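Local coordinates for deseasin MCP-01 (Pseudoalteromonas sp., PDB 3VV3), which cleaves peptide bonds as a subtilisin-family serine protease, with collagen among its substrates, at residues A[29-32]-A[33-37]. Numbering follows the deposited sequence.
With CA (calcium ion), chain E; CA (calcium ion), chain D.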
loop_
_atom_site.group_PDB
_atom_site.type_symbol
_atom_site.label_atom_id
_atom_site.label_comp_id
_atom_site.label_asym_id
_atom_site.label_seq_id
_atom_site.Cartn_x
_atom_site.Cartn_y
_atom_site.Cartn_z
ATOM N N ILE A 29 -21.480 1.243 -8.081
ATOM C CA ILE A 29 -21.780 2.632 -8.410
ATOM C C ILE A 29 -22.737 2.768 -9.592
ATOM O O ILE A 29 -22.990 3.874 -10.064
ATOM C CB ILE A 29 -20.477 3.462 -8.659
ATOM C CG1 ILE A 29 -19.803 3.068 -9.982
ATOM C CG2 ILE A 29 -19.530 3.306 -7.477
ATOM C CD1 ILE A 29 -18.629 3.973 -10.369
ATOM N N ASP A 30 -23.279 1.641 -10.055
ATOM C CA ASP A 30 -24.224 1.643 -11.176
ATOM C C ASP A 30 -23.612 2.253 -12.439
ATOM O O ASP A 30 -24.248 3.076 -13.106
ATOM C CB ASP A 30 -25.520 2.396 -10.814
ATOM C CG ASP A 30 -26.484 1.563 -9.962
ATOM O OD1 ASP A 30 -26.357 0.323 -9.939
ATOM O OD2 ASP A 30 -27.382 2.151 -9.331
ATOM N N ALA A 31 -22.390 1.842 -12.776
ATOM C CA ALA A 31 -21.697 2.389 -13.941
ATOM C C ALA A 31 -22.369 2.045 -15.280
ATOM O O ALA A 31 -22.500 2.913 -16.138
ATOM C CB ALA A 31 -20.231 1.966 -13.950
ATOM N N PRO A 32 -22.779 0.776 -15.476
ATOM C CA PRO A 32 -23.394 0.463 -16.776
ATOM C C PRO A 32 -24.661 1.272 -17.023
ATOM O O PRO A 32 -24.934 1.671 -18.157
ATOM C CB PRO A 32 -23.721 -1.031 -16.661
ATOM C CG PRO A 32 -22.724 -1.550 -15.633
ATOM C CD PRO A 32 -22.617 -0.428 -14.636
ATOM N N GLU A 33 -25.430 1.511 -15.973
ATOM C CA GLU A 33 -26.609 2.351 -16.095
ATOM C C GLU A 33 -26.186 3.769 -16.481
ATOM O O GLU A 33 -26.747 4.370 -17.399
ATOM C CB GLU A 33 -27.406 2.343 -14.792
ATOM C CG GLU A 33 -28.103 1.006 -14.479
ATOM C CD GLU A 33 -27.193 -0.069 -13.888
ATOM O OE1 GLU A 33 -25.977 0.180 -13.690
ATOM O OE2 GLU A 33 -27.709 -1.184 -13.618
ATOM N N ALA A 34 -25.175 4.296 -15.795
ATOM C CA ALA A 34 -24.698 5.643 -16.091
ATOM C C ALA A 34 -24.225 5.754 -17.536
ATOM O O ALA A 34 -24.416 6.785 -18.190
ATOM C CB ALA A 34 -23.570 6.050 -15.121
ATOM N N TRP A 35 -23.613 4.689 -18.037
ATOM C CA TRP A 35 -23.060 4.712 -19.386
ATOM C C TRP A 35 -24.124 4.829 -20.475
ATOM O O TRP A 35 -23.802 5.100 -21.622
ATOM C CB TRP A 35 -22.162 3.499 -19.633
ATOM C CG TRP A 35 -20.912 3.527 -18.800
ATOM C CD1 TRP A 35 -20.288 4.637 -18.295
ATOM C CD2 TRP A 35 -20.129 2.402 -18.385
ATOM N NE1 TRP A 35 -19.169 4.266 -17.585
ATOM C CE2 TRP A 35 -19.049 2.902 -17.626
ATOM C CE3 TRP A 35 -20.241 1.017 -18.572
ATOM C CZ2 TRP A 35 -18.083 2.070 -17.068
ATOM C CZ3 TRP A 35 -19.283 0.194 -18.019
ATOM C CH2 TRP A 35 -18.213 0.724 -17.269
ATOM N N SER A 36 -25.386 4.636 -20.118
ATOM C CA SER A 36 -26.462 4.843 -21.086
ATOM C C SER A 36 -26.650 6.338 -21.340
ATOM O O SER A 36 -27.202 6.744 -22.364
ATOM C CB SER A 36 -27.768 4.201 -20.599
ATOM O OG SER A 36 -28.304 4.893 -19.486
ATOM N N ILE A 37 -26.171 7.152 -20.403
ATOM C CA ILE A 37 -26.246 8.605 -20.506
ATOM C C ILE A 37 -24.955 9.169 -21.091
ATOM O O ILE A 37 -24.984 9.984 -22.009
ATOM C CB ILE A 37 -26.506 9.245 -19.128
ATOM C CG1 ILE A 37 -27.829 8.740 -18.538
ATOM C CG2 ILE A 37 -26.482 10.776 -19.212
ATOM C CD1 ILE A 37 -28.042 9.131 -17.079
HETATM CA CA CA E . -28.229 0.200 -8.105
HETATM CA CA CA D . -25.810 -2.159 -9.854
HETATM O O HOH W 1 -27.593 -2.421 -11.320
HETATM O O HOH W 2 -24.590 -1.673 -12.072
HETATM O O HOH W 3 -25.790 -4.475 -9.915
HETATM O O HOH W 4 -29.396 -0.640 -9.834
HETATM O O HOH W 5 -30.586 0.959 -7.899
#
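Glu-33 turns back over the start of its own helix: CG lies anti to its carbonyl carbon (chi1 -70°), and a bend at chi2 (79°) lays the carboxylate beside Asp-30 and the Pro-32 ring. This short helix, 31-34, lies near the N-terminal end of a subtilisin-like catalytic domain and starts one residue after Asp-30, a ligand of two calcium ions. Asp-30 holds the N-cap position, but its carboxylate serves the metals instead of capping the helix. Asp-30 OD1 bridges both ions, and Asp-30 OD2 completes a bidentate grip on the chain E calcium ion at 2.5 Å while accepting a hydrogen bond from Asn-320 ND2. Asp-26 and Asp-28 bring further carboxylates to the site. Glu-33 joins it in the second shell, through two metal-bound waters. Glu-33 OE2 accepts a hydrogen bond of 2.6 Å from water 1 and Glu-33 OE1 one from water 2, and both waters are ligands of the chain D calcium ion, consistent with each oxygen fixing the orientation of a metal-bound water. Glu-33 OE1 also rests 3.5 Å from Pro-32 CD. The concentrated negative charge is probably balanced largely by the two ions.

Along the helix, Ala-34 N bonds to Asp-30 O and Trp-35 N to Ala-31 O, closing the first helical turn. The Trp-35 indole lies against Ala-31 and Pro-32, with its NE1 bonded to Val-126 O and its ring edge-to-face with His-128. Ala-31 O sits over one indole face, towards the rim, 3.2 Å from Trp-35 CG. Further along the ring, Ala-31 CB makes a CH-pi contact over the face of the six-membered ring of Trp-35, 4.0 Å from its centroid. At the far end, Glu-33 O accepts two bonds from Ser-36, one from the backbone N and one from OG, the latter 2.7 Å long.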